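Local atomic coordinates of exopolysaccharide biosynthesis protein (PDB entry 6TGF), a protein that modifies the glycans of bacterial biofilm, probably as an exopolysaccharide hydrolase, and is built around a parallel beta-helix resembling those of bacteriophage tailspikes. Residues A548-P553 with I593-K598; D557-E562 with R656-D661; D449-I454 with L464-C469; V718-N723 with V727-F732. All blocks are in the same frame, centred on the assembly; numbering follows the deposited sequence.

Contact 1. Residues A548-P553 with I593-K598; sequences ANLYSP and IHVQRK
R597 reaches from the end of strand 589-597 across to the backbone of S552 and P553, and its length can be followed atom by atom. Close to the main chain, CB of R597 rests on CB of S552 at 3.8 Å, an ordinary aliphatic touch. CG leaves anti to the backbone N (chi1 -179°), and the chain stays extended as far as NE, which carries the charged end along S552 and out past it. CD of R597 lies 3.5 Å from O of S552. The tip then turns its NH1 to the same carbonyl: NH1 of R597 donates to O of S552 at 2.9 Å, with an N-H...O angle of 149°. This oxygen sits at the edge of the guanidinium, close to its plane, whereas the donor is tilted from the plane of the carbonyl. O of P553 is also near, 3.2 Å from the same NH1 of R597, and it accepts a hydrogen bond from R656 NH2.

Deeper in, the contact becomes wholly apolar. A single methyl pair, CD1 of L550 and CG1 of V595 at 4.2 Å, bridges strands whose CA atoms are here 8.9 Å apart, between L550 and V595; L550 also leans on V629 and I561. Apolar side chains meeting in this way between two facing antiparallel sheets are characteristic of a beta-sandwich.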
loop_
_atom_site.group_PDB
_atom_site.type_symbol
_atom_site.label_atom_id
_atom_site.label_comp_id
_atom_site.label_asym_id
_atom_site.label_seq_id
_atom_site.Cartn_x
_atom_site.Cartn_y
_atom_site.Cartn_z
ATOM N N ALA B 548 -9.545 37.549 16.926
ATOM C CA ALA B 548 -9.951 36.196 17.367
ATOM C C ALA B 548 -10.482 36.228 18.803
ATOM O O ALA B 548 -10.312 37.259 19.482
ATOM C CB ALA B 548 -8.771 35.260 17.254
ATOM N N ASN B 549 -11.114 35.128 19.223
ATOM C CA ASN B 549 -11.361 34.787 20.647
ATOM C C ASN B 549 -10.257 33.825 21.098
ATOM O O ASN B 549 -10.152 32.735 20.505
ATOM C CB ASN B 549 -12.744 34.172 20.873
ATOM C CG ASN B 549 -12.947 33.714 22.301
ATOM O OD1 ASN B 549 -12.985 34.530 23.220
ATOM N ND2 ASN B 549 -13.067 32.411 22.501
ATOM N N LEU B 550 -9.458 34.229 22.088
ATOM C CA LEU B 550 -8.387 33.396 22.696
ATOM C C LEU B 550 -8.981 32.592 23.858
ATOM O O LEU B 550 -9.482 33.223 24.810
ATOM C CB LEU B 550 -7.253 34.301 23.189
ATOM C CG LEU B 550 -6.576 35.171 22.129
ATOM C CD1 LEU B 550 -5.621 36.157 22.784
ATOM C CD2 LEU B 550 -5.842 34.321 21.103
ATOM N N TYR B 551 -8.931 31.258 23.777
ATOM C CA TYR B 551 -9.303 30.335 24.881
ATOM C C TYR B 551 -8.042 29.951 25.662
ATOM O O TYR B 551 -7.206 29.197 25.126
ATOM C CB TYR B 551 -10.011 29.082 24.361
ATOM C CG TYR B 551 -10.527 28.186 25.457
ATOM C CD1 TYR B 551 -9.723 27.211 26.023
ATOM C CD2 TYR B 551 -11.809 28.334 25.957
ATOM C CE1 TYR B 551 -10.183 26.396 27.043
ATOM C CE2 TYR B 551 -12.287 27.524 26.975
ATOM C CZ TYR B 551 -11.470 26.552 27.523
ATOM O OH TYR B 551 -11.938 25.751 28.524
ATOM N N SER B 552 -7.927 30.456 26.895
ATOM C CA SER B 552 -6.814 30.184 27.841
ATOM C C SER B 552 -7.272 29.147 28.865
ATOM O O SER B 552 -8.056 29.468 29.754
ATOM C CB SER B 552 -6.355 31.459 28.505
ATOM O OG SER B 552 -6.449 32.559 27.612
ATOM N N PRO B 553 -6.829 27.870 28.763
ATOM C CA PRO B 553 -7.315 26.818 29.658
ATOM C C PRO B 553 -6.862 26.928 31.123
ATOM O O PRO B 553 -7.537 26.362 31.962
ATOM C CB PRO B 553 -6.754 25.526 29.040
ATOM C CG PRO B 553 -5.533 25.977 28.267
ATOM C CD PRO B 553 -5.879 27.361 27.761
ATOM N N ILE B 593 0.866 42.767 20.710
ATOM C CA ILE B 593 -0.278 42.734 21.672
ATOM C C ILE B 593 -0.048 41.601 22.676
ATOM O O ILE B 593 0.026 40.436 22.241
ATOM C CB ILE B 593 -1.616 42.566 20.923
ATOM C CG1 ILE B 593 -1.847 43.698 19.919
ATOM C CG2 ILE B 593 -2.778 42.436 21.901
ATOM C CD1 ILE B 593 -2.873 43.378 18.858
ATOM N N HIS B 594 0.041 41.937 23.967
ATOM C CA HIS B 594 0.168 40.975 25.093
ATOM C C HIS B 594 -1.208 40.760 25.730
ATOM O O HIS B 594 -1.915 41.760 25.956
ATOM C CB HIS B 594 1.202 41.467 26.113
ATOM C CG HIS B 594 2.525 41.793 25.505
ATOM N ND1 HIS B 594 2.897 43.087 25.198
ATOM C CD2 HIS B 594 3.556 41.004 25.139
ATOM C CE1 HIS B 594 4.105 43.080 24.674
ATOM N NE2 HIS B 594 4.532 41.814 24.627
ATOM N N VAL B 595 -1.570 39.498 25.979
ATOM C CA VAL B 595 -2.816 39.084 26.691
ATOM C C VAL B 595 -2.448 37.951 27.652
ATOM O O VAL B 595 -1.870 36.954 27.181
ATOM C CB VAL B 595 -3.919 38.651 25.704
ATOM C CG1 VAL B 595 -5.182 38.193 26.423
ATOM C CG2 VAL B 595 -4.250 39.747 24.703
ATOM N N GLN B 596 -2.750 38.111 28.943
ATOM C CA GLN B 596 -2.580 37.056 29.979
ATOM C C GLN B 596 -3.913 36.854 30.705
ATOM O O GLN B 596 -4.517 37.864 31.113
ATOM C CB GLN B 596 -1.486 37.429 30.982
ATOM C CG GLN B 596 -1.083 36.270 31.886
ATOM C CD GLN B 596 -0.269 36.696 33.084
ATOM O OE1 GLN B 596 -0.458 37.776 33.639
ATOM N NE2 GLN B 596 0.642 35.835 33.505
ATOM N N ARG B 597 -4.346 35.600 30.855
ATOM C CA ARG B 597 -5.477 35.228 31.743
ATOM C C ARG B 597 -5.030 35.459 33.190
ATOM O O ARG B 597 -4.036 34.831 33.605
ATOM C CB ARG B 597 -5.913 33.775 31.528
ATOM C CG ARG B 597 -7.088 33.363 32.405
ATOM C CD ARG B 597 -7.502 31.912 32.261
ATOM N NE ARG B 597 -8.245 31.456 33.432
ATOM C CZ ARG B 597 -8.765 30.240 33.585
ATOM N NH1 ARG B 597 -8.639 29.327 32.635
ATOM N NH2 ARG B 597 -9.416 29.941 34.697
ATOM N N LYS B 598 -5.732 36.335 33.915
ATOM C CA LYS B 598 -5.448 36.676 35.334
ATOM C C LYS B 598 -6.218 35.704 36.235
ATOM O O LYS B 598 -6.808 34.746 35.697
ATOM C CB LYS B 598 -5.824 38.136 35.606
ATOM C CG LYS B 598 -5.211 39.152 34.651
ATOM C CD LYS B 598 -3.697 39.108 34.601
ATOM C CE LYS B 598 -3.101 40.218 33.764
ATOM N NZ LYS B 598 -1.620 40.211 33.820
#

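Contact 2. Residues D557-E562 with R656-D661; sequences DSWEIE and RCARVD
W559 carries an apolar contact between two facing antiparallel sheets, projecting from strand 558-564 against the start of strand 659-664, where no hydrogen bond joins the two segments. The six-membered ring of the indole does all the touching. CZ3 of W559 meets CG2 of V660 at 3.6 Å, the two side chains passing alongside and pointing opposite ways. A neighbouring ring carbon, CH2 of W559, lies 3.9 Å from CB of A658 and 3.7 Å from the carbonyl O of R659. The ring thus spans three consecutive residues, meeting each of them obliquely. Its pyrrole end is fixed separately, since NE1 donates to OG of S552, and the indole also makes an edge-to-face contact with Y528 of the second subunit.

R659 turns its CB away from the tryptophan and grips D661 side-on: NE to OD1 at 3.0 Å and NH2 to OD2 at 2.6 Å, both on syn lone pairs. That salt bridge ties together two residues of one strand, and the guanidinium also makes a cation-pi contact with W506 of the third subunit. An aromatic ring packed between the two sheets, with a ring of another chain edge-to-face to it, suits a beta-sandwich at a trimer interface.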
loop_
_atom_site.group_PDB
_atom_site.type_symbol
_atom_site.label_atom_id
_atom_site.label_comp_id
_atom_site.label_asym_id
_atom_site.label_seq_id
_atom_site.Cartn_x
_atom_site.Cartn_y
_atom_site.Cartn_z
ATOM N N ASP B 557 -1.972 31.930 31.825
ATOM C CA ASP B 557 -1.625 31.633 30.407
ATOM C C ASP B 557 -1.390 32.955 29.668
ATOM O O ASP B 557 -2.286 33.817 29.715
ATOM C CB ASP B 557 -2.717 30.807 29.720
ATOM C CG ASP B 557 -2.689 29.325 30.059
ATOM O OD1 ASP B 557 -1.678 28.868 30.627
ATOM O OD2 ASP B 557 -3.682 28.638 29.751
ATOM N N SER B 558 -0.230 33.100 29.018
ATOM C CA SER B 558 0.196 34.320 28.283
ATOM C C SER B 558 0.056 34.106 26.770
ATOM O O SER B 558 0.457 33.031 26.285
ATOM C CB SER B 558 1.607 34.714 28.647
ATOM O OG SER B 558 1.639 35.404 29.888
ATOM N N TRP B 559 -0.506 35.099 26.073
ATOM C CA TRP B 559 -0.557 35.209 24.590
ATOM C C TRP B 559 0.200 36.470 24.159
ATOM O O TRP B 559 0.076 37.496 24.856
ATOM C CB TRP B 559 -2.005 35.260 24.084
ATOM C CG TRP B 559 -2.833 34.053 24.397
ATOM C CD1 TRP B 559 -3.558 33.824 25.530
ATOM C CD2 TRP B 559 -3.055 32.916 23.546
ATOM N NE1 TRP B 559 -4.202 32.619 25.449
ATOM C CE2 TRP B 559 -3.912 32.038 24.244
ATOM C CE3 TRP B 559 -2.609 32.548 22.271
ATOM C CZ2 TRP B 559 -4.328 30.820 23.708
ATOM C CZ3 TRP B 559 -3.018 31.343 21.743
ATOM C CH2 TRP B 559 -3.867 30.493 22.453
ATOM N N GLU B 560 0.945 36.390 23.052
ATOM C CA GLU B 560 1.521 37.565 22.346
ATOM C C GLU B 560 1.111 37.495 20.871
ATOM O O GLU B 560 1.644 36.628 20.155
ATOM C CB GLU B 560 3.043 37.618 22.494
ATOM C CG GLU B 560 3.671 38.839 21.846
ATOM C CD GLU B 560 5.184 38.908 21.954
ATOM O OE1 GLU B 560 5.680 39.678 22.797
ATOM O OE2 GLU B 560 5.863 38.195 21.190
ATOM N N ILE B 561 0.190 38.367 20.453
ATOM C CA ILE B 561 -0.252 38.523 19.034
ATOM C C ILE B 561 0.633 39.583 18.373
ATOM O O ILE B 561 0.475 40.777 18.705
ATOM C CB ILE B 561 -1.745 38.895 18.949
ATOM C CG1 ILE B 561 -2.640 37.791 19.520
ATOM C CG2 ILE B 561 -2.135 39.248 17.520
ATOM C CD1 ILE B 561 -4.032 38.256 19.875
ATOM N N GLU B 562 1.530 39.152 17.482
ATOM C CA GLU B 562 2.374 40.041 16.642
ATOM C C GLU B 562 1.594 40.395 15.372
ATOM O O GLU B 562 1.337 39.480 14.567
ATOM C CB GLU B 562 3.698 39.357 16.297
ATOM C CG GLU B 562 4.580 40.170 15.367
ATOM C CD GLU B 562 5.841 39.458 14.913
ATOM O OE1 GLU B 562 6.578 40.034 14.093
ATOM O OE2 GLU B 562 6.080 38.325 15.373
ATOM N N ARG B 656 -8.924 19.614 26.745
ATOM C CA ARG B 656 -9.432 21.005 26.894
ATOM C C ARG B 656 -8.244 21.968 26.741
ATOM O O ARG B 656 -7.796 22.537 27.759
ATOM C CB ARG B 656 -10.154 21.150 28.237
ATOM C CG ARG B 656 -11.015 22.399 28.356
ATOM C CD ARG B 656 -11.655 22.530 29.727
ATOM N NE ARG B 656 -10.664 22.656 30.790
ATOM C CZ ARG B 656 -9.995 23.769 31.093
ATOM N NH1 ARG B 656 -10.196 24.885 30.413
ATOM N NH2 ARG B 656 -9.117 23.760 32.081
ATOM N N CYS B 657 -7.760 22.131 25.504
ATOM C CA CYS B 657 -6.478 22.801 25.152
ATOM C C CYS B 657 -6.706 24.268 24.769
ATOM O O CYS B 657 -7.862 24.728 24.809
ATOM C CB CYS B 657 -5.795 22.079 23.996
ATOM S SG CYS B 657 -6.801 22.005 22.490
ATOM N N ALA B 658 -5.620 24.968 24.425
ATOM C CA ALA B 658 -5.615 26.352 23.899
ATOM C C ALA B 658 -6.316 26.390 22.536
ATOM O O ALA B 658 -6.256 25.379 21.806
ATOM C CB ALA B 658 -4.195 26.850 23.797
ATOM N N ARG B 659 -6.956 27.517 22.218
ATOM C CA ARG B 659 -7.637 27.765 20.920
ATOM C C ARG B 659 -7.408 29.216 20.488
ATOM O O ARG B 659 -7.403 30.101 21.363
ATOM C CB ARG B 659 -9.143 27.509 21.032
ATOM C CG ARG B 659 -9.569 26.087 20.699
ATOM C CD ARG B 659 -10.947 25.761 21.240
ATOM N NE ARG B 659 -11.889 26.873 21.141
ATOM C CZ ARG B 659 -12.845 27.154 22.029
ATOM N NH1 ARG B 659 -13.003 26.416 23.116
ATOM N NH2 ARG B 659 -13.644 28.188 21.832
ATOM N N VAL B 660 -7.220 29.431 19.185
ATOM C CA VAL B 660 -7.389 30.752 18.514
ATOM C C VAL B 660 -8.628 30.644 17.620
ATOM O O VAL B 660 -8.505 30.124 16.494
ATOM C CB VAL B 660 -6.129 31.165 17.726
ATOM C CG1 VAL B 660 -6.363 32.409 16.880
ATOM C CG2 VAL B 660 -4.938 31.372 18.649
ATOM N N ASP B 661 -9.785 31.071 18.133
ATOM C CA ASP B 661 -11.059 31.138 17.369
ATOM C C ASP B 661 -10.977 32.352 16.443
ATOM O O ASP B 661 -11.512 33.417 16.806
ATOM C CB ASP B 661 -12.275 31.207 18.296
ATOM C CG ASP B 661 -12.359 30.063 19.289
ATOM O OD1 ASP B 661 -11.754 29.006 19.021
ATOM O OD2 ASP B 661 -13.027 30.243 20.326
#

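Contact 3. Residues D449-I454 with L464-C469; sequences DNPGDI and LSLEDC
The ring of P451 meets two side chains of the 464-469 segment, the branched end of L466 and the CB-SG bond of C469. CG of P451, at the tip of a ring puckered C-gamma exo, lies 3.7 Å from CB of C469 and 3.8 Å from its SG, so it sits against the CB-SG bond, almost equally far from both atoms. C469 presents this bond because SG stands beside the backbone N, anti to the carbonyl carbon (chi1 -72°). The neighbouring ring carbon, CB of P451, touches CD2 of L466 at 4.0 Å. L466 likewise swings its CG next to the backbone N (chi1 -54°); CD1 then continues the chain away from CA, and CD2 is the branch left to meet the proline.

All three residues are buried in the interior of the parallel beta-helix, where walls formed by successive coils face one another across a packed core. P451 belongs to the wall that includes strand 450-453, which 473-474 continues, and L466 to the wall of strand 458-467. The stack runs on along the helix axis, with P451 on L473 and L466 between I445 and L487; C469 also touches I445.

The backbone turns sharply on both sides of the contact. G452, directly after the proline, adopts a positive phi of 122°, a region open to a residue without CB. D468, with phi also positive, bends the chain at the end of strand 458-467; its OD2 is hydrogen-bonded to ND1 of H447.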
loop_
_atom_site.group_PDB
_atom_site.type_symbol
_atom_site.label_atom_id
_atom_site.label_comp_id
_atom_site.label_asym_id
_atom_site.label_seq_id
_atom_site.Cartn_x
_atom_site.Cartn_y
_atom_site.Cartn_z
ATOM N N ASP B 449 -2.643 -5.528 27.097
ATOM C CA ASP B 449 -1.882 -5.066 28.290
ATOM C C ASP B 449 -0.588 -4.373 27.851
ATOM O O ASP B 449 -0.273 -3.312 28.421
ATOM C CB ASP B 449 -1.576 -6.219 29.251
ATOM C CG ASP B 449 -2.703 -6.528 30.222
ATOM O OD1 ASP B 449 -3.821 -6.008 30.015
ATOM O OD2 ASP B 449 -2.456 -7.293 31.175
ATOM N N ASN B 450 0.122 -4.951 26.879
ATOM C CA ASN B 450 1.465 -4.491 26.431
ATOM C C ASN B 450 1.478 -4.365 24.909
ATOM O O ASN B 450 1.827 -5.316 24.213
ATOM C CB ASN B 450 2.564 -5.431 26.931
ATOM C CG ASN B 450 2.628 -5.496 28.442
ATOM O OD1 ASN B 450 2.966 -4.513 29.096
ATOM N ND2 ASN B 450 2.300 -6.648 29.005
ATOM N N PRO B 451 1.076 -3.198 24.352
ATOM C CA PRO B 451 1.287 -2.899 22.934
ATOM C C PRO B 451 2.695 -3.286 22.457
ATOM O O PRO B 451 2.835 -3.672 21.311
ATOM C CB PRO B 451 1.066 -1.382 22.876
ATOM C CG PRO B 451 0.024 -1.134 23.947
ATOM C CD PRO B 451 0.363 -2.117 25.050
ATOM N N GLY B 452 3.688 -3.160 23.344
ATOM C CA GLY B 452 5.001 -3.819 23.218
ATOM C C GLY B 452 6.157 -2.834 23.198
ATOM O O GLY B 452 6.034 -1.751 23.811
ATOM N N ASP B 453 7.243 -3.208 22.514
ATOM C CA ASP B 453 8.552 -2.503 22.537
ATOM C C ASP B 453 9.002 -2.216 21.100
ATOM O O ASP B 453 9.248 -3.184 20.356
ATOM C CB ASP B 453 9.594 -3.336 23.289
ATOM C CG ASP B 453 10.950 -2.664 23.411
ATOM O OD1 ASP B 453 10.988 -1.419 23.412
ATOM O OD2 ASP B 453 11.956 -3.393 23.502
ATOM N N ILE B 454 9.099 -0.933 20.737
ATOM C CA ILE B 454 9.724 -0.450 19.469
ATOM C C ILE B 454 10.813 0.572 19.822
ATOM O O ILE B 454 11.045 1.499 19.023
ATOM C CB ILE B 454 8.662 0.119 18.502
ATOM C CG1 ILE B 454 7.929 1.331 19.083
ATOM C CG2 ILE B 454 7.690 -0.973 18.081
ATOM C CD1 ILE B 454 7.257 2.197 18.042
ATOM N N LEU B 464 -1.925 4.594 13.486
ATOM C CA LEU B 464 -1.853 3.641 14.626
ATOM C C LEU B 464 -2.906 4.060 15.657
ATOM O O LEU B 464 -2.970 5.261 15.981
ATOM C CB LEU B 464 -0.444 3.636 15.233
ATOM C CG LEU B 464 -0.217 2.634 16.368
ATOM C CD1 LEU B 464 -0.377 1.200 15.883
ATOM C CD2 LEU B 464 1.154 2.826 16.998
ATOM N N SER B 465 -3.717 3.106 16.117
ATOM C CA SER B 465 -4.746 3.297 17.170
ATOM C C SER B 465 -4.434 2.384 18.357
ATOM O O SER B 465 -4.398 1.157 18.161
ATOM C CB SER B 465 -6.128 3.043 16.631
ATOM O OG SER B 465 -6.454 3.983 15.617
ATOM N N LEU B 466 -4.184 2.974 19.528
ATOM C CA LEU B 466 -4.116 2.269 20.835
ATOM C C LEU B 466 -5.335 2.694 21.661
ATOM O O LEU B 466 -5.469 3.903 21.923
ATOM C CB LEU B 466 -2.805 2.625 21.543
ATOM C CG LEU B 466 -1.528 2.394 20.735
ATOM C CD1 LEU B 466 -0.333 3.037 21.417
ATOM C CD2 LEU B 466 -1.280 0.910 20.518
ATOM N N GLU B 467 -6.206 1.744 22.016
ATOM C CA GLU B 467 -7.458 1.995 22.781
ATOM C C GLU B 467 -7.525 1.044 23.980
ATOM O O GLU B 467 -7.453 -0.178 23.768
ATOM C CB GLU B 467 -8.684 1.820 21.883
ATOM C CG GLU B 467 -8.769 2.841 20.759
ATOM C CD GLU B 467 -10.149 2.996 20.138
ATOM O OE1 GLU B 467 -10.353 3.980 19.394
ATOM O OE2 GLU B 467 -11.017 2.130 20.393
ATOM N N ASP B 468 -7.643 1.601 25.190
ATOM C CA ASP B 468 -7.868 0.858 26.459
ATOM C C ASP B 468 -6.725 -0.139 26.691
ATOM O O ASP B 468 -7.001 -1.255 27.170
ATOM C CB ASP B 468 -9.233 0.165 26.451
ATOM C CG ASP B 468 -9.627 -0.431 27.793
ATOM O OD1 ASP B 468 -9.510 0.284 28.808
ATOM O OD2 ASP B 468 -10.035 -1.608 27.813
ATOM N N CYS B 469 -5.489 0.257 26.379
ATOM C CA CYS B 469 -4.260 -0.552 26.597
ATOM C C CYS B 469 -3.663 -0.195 27.961
ATOM O O CYS B 469 -3.364 0.996 28.180
ATOM C CB CYS B 469 -3.255 -0.341 25.472
ATOM S SG CYS B 469 -3.771 -1.123 23.923
#

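Contact 4. Residues V718-N723 with V727-F732; sequences VSVVIN and VALPYF
V720 and V727 are a hydrogen-bonded antiparallel pair whose backbones exchange two nearly straight bonds. N of V720 reaches O of V727 at 3.0 Å, approaching nearly along the C=O axis, and N of V727 returns a bond to O of V720 at 2.9 Å. V718 and L729 make a second hydrogen-bonded pair, less straight, in which N of V718 lies a longer 3.2 Å from O of L729. Between them S719 and A728 form a non-hydrogen-bonded pair.

Apolar groups crowd the face bearing V718, V720, V727 and L729. CG2 of V720 rests 3.6 Å from CB of L729. I722 comes in at about a right angle, its CD1 touching CG2 of V727 at 3.6 Å and CD1 of L729 at 4.0 Å. The valine methyl can meet it because CG2 of V727 stands between the backbone N and the carbonyl carbon.

Packing is looser elsewhere. CG1 of V718 approaches CE2 of the partly exposed Y731 only to 4.2 Å, obliquely to the ring. On the opposite face S719 and A728 barely touch, and OG of S719 is hydrogen-bonded to OD1 of D696 of the third subunit. N723, past the strand end, is exposed, though its ND2 bonds O of S701 of that subunit. The unit is a C-terminal antiparallel beta-hairpin whose pairing continues into both other subunits: V720-I722 run parallel to a strand of the third and V718 antiparallel to one of the second, as in an intertwined trimer.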
loop_
_atom_site.group_PDB
_atom_site.type_symbol
_atom_site.label_atom_id
_atom_site.label_comp_id
_atom_site.label_asym_id
_atom_site.label_seq_id
_atom_site.Cartn_x
_atom_site.Cartn_y
_atom_site.Cartn_z
ATOM N N VAL B 718 25.401 65.684 24.052
ATOM C CA VAL B 718 25.249 64.733 22.910
ATOM C C VAL B 718 24.028 65.162 22.087
ATOM O O VAL B 718 23.020 65.573 22.695
ATOM C CB VAL B 718 25.137 63.270 23.383
ATOM C CG1 VAL B 718 26.462 62.753 23.922
ATOM C CG2 VAL B 718 24.030 63.071 24.409
ATOM N N SER B 719 24.133 65.090 20.757
ATOM C CA SER B 719 23.045 65.417 19.797
ATOM C C SER B 719 21.946 64.355 19.899
ATOM O O SER B 719 22.249 63.173 19.664
ATOM C CB SER B 719 23.574 65.529 18.390
ATOM O OG SER B 719 22.519 65.749 17.467
ATOM N N VAL B 720 20.724 64.768 20.255
ATOM C CA VAL B 720 19.528 63.882 20.384
ATOM C C VAL B 720 18.346 64.575 19.697
ATOM O O VAL B 720 18.174 65.791 19.911
ATOM C CB VAL B 720 19.217 63.559 21.859
ATOM C CG1 VAL B 720 18.081 62.556 21.997
ATOM C CG2 VAL B 720 20.444 63.064 22.609
ATOM N N VAL B 721 17.571 63.825 18.906
ATOM C CA VAL B 721 16.368 64.323 18.170
ATOM C C VAL B 721 15.133 64.070 19.044
ATOM O O VAL B 721 14.515 62.994 18.907
ATOM C CB VAL B 721 16.235 63.660 16.784
ATOM C CG1 VAL B 721 15.091 64.258 15.979
ATOM C CG2 VAL B 721 17.532 63.728 15.993
ATOM N N ILE B 722 14.797 65.034 19.908
ATOM C CA ILE B 722 13.669 64.949 20.885
ATOM C C ILE B 722 12.425 65.594 20.258
ATOM O O ILE B 722 12.457 66.813 20.005
ATOM C CB ILE B 722 14.063 65.596 22.230
ATOM C CG1 ILE B 722 15.163 64.793 22.930
ATOM C CG2 ILE B 722 12.847 65.779 23.130
ATOM C CD1 ILE B 722 15.874 65.534 24.038
ATOM N N ASN B 723 11.379 64.794 20.022
ATOM C CA ASN B 723 10.081 65.226 19.434
ATOM C C ASN B 723 10.333 65.920 18.088
ATOM O O ASN B 723 9.698 66.962 17.831
ATOM C CB ASN B 723 9.293 66.110 20.407
ATOM C CG ASN B 723 8.645 65.324 21.528
ATOM O OD1 ASN B 723 7.811 64.457 21.280
ATOM N ND2 ASN B 723 9.010 65.630 22.762
ATOM N N VAL B 727 18.408 68.619 19.271
ATOM C CA VAL B 727 18.806 69.436 20.458
ATOM C C VAL B 727 20.023 68.786 21.127
ATOM O O VAL B 727 20.417 67.682 20.698
ATOM C CB VAL B 727 17.630 69.601 21.441
ATOM C CG1 VAL B 727 16.452 70.314 20.794
ATOM C CG2 VAL B 727 17.185 68.271 22.031
ATOM N N ALA B 728 20.589 69.456 22.135
ATOM C CA ALA B 728 21.762 69.005 22.921
ATOM C C ALA B 728 21.294 68.476 24.282
ATOM O O ALA B 728 20.810 69.290 25.094
ATOM C CB ALA B 728 22.737 70.145 23.083
ATOM N N LEU B 729 21.428 67.165 24.515
ATOM C CA LEU B 729 21.137 66.524 25.826
ATOM C C LEU B 729 22.340 66.729 26.742
ATOM O O LEU B 729 23.420 66.206 26.473
ATOM C CB LEU B 729 20.839 65.033 25.629
ATOM C CG LEU B 729 20.122 64.358 26.797
ATOM C CD1 LEU B 729 18.641 64.704 26.797
ATOM C CD2 LEU B 729 20.313 62.849 26.761
ATOM N N PRO B 730 22.196 67.492 27.850
ATOM C CA PRO B 730 23.324 67.792 28.728
ATOM C C PRO B 730 23.654 66.619 29.659
ATOM O O PRO B 730 22.822 65.743 29.815
ATOM C CB PRO B 730 22.810 68.993 29.529
ATOM C CG PRO B 730 21.326 68.722 29.658
ATOM C CD PRO B 730 20.938 68.078 28.341
ATOM N N TYR B 731 24.849 66.637 30.254
ATOM C CA TYR B 731 25.301 65.637 31.253
ATOM C C TYR B 731 26.409 66.239 32.124
ATOM O O TYR B 731 27.242 67.005 31.605
ATOM C CB TYR B 731 25.720 64.344 30.549
ATOM C CG TYR B 731 26.934 64.438 29.656
ATOM C CD1 TYR B 731 28.218 64.384 30.176
ATOM C CD2 TYR B 731 26.800 64.542 28.280
ATOM C CE1 TYR B 731 29.335 64.455 29.359
ATOM C CE2 TYR B 731 27.907 64.611 27.448
ATOM C CZ TYR B 731 29.180 64.570 27.990
ATOM O OH TYR B 731 30.274 64.641 27.178
ATOM N N PHE B 732 26.397 65.900 33.417
ATOM C CA PHE B 732 27.326 66.415 34.457
ATOM C C PHE B 732 28.360 65.333 34.793
ATOM O O PHE B 732 28.065 64.137 34.610
ATOM C CB PHE B 732 26.535 66.863 35.690
ATOM C CG PHE B 732 25.678 68.087 35.471
ATOM C CD1 PHE B 732 24.476 68.003 34.785
ATOM C CD2 PHE B 732 26.075 69.326 35.952
ATOM C CE1 PHE B 732 23.693 69.131 34.585
ATOM C CE2 PHE B 732 25.290 70.453 35.751
ATOM C CZ PHE B 732 24.101 70.352 35.069
#

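In the fold
Followed from the N terminus, the chain first meets contact 3, a local closure with nine residues between its segments, inside the beta-helix. Contacts 1 and 2 come next and cross: 548-553 opens, 557-562 opens, 593-598 closes contact 1, and only then does 656-661 close contact 2, with 93 residues between its own segments. Their centres lie about 5 Å apart, and each joins one five-stranded sheet to the other, so two crossing connections both tie one sheet to the other. Contact 4 follows in series, a hairpin with three residues between its segments and its centre about 70 Å from that of contact 3. Contacts 1 and 4 both touch the second subunit, as does contact 2.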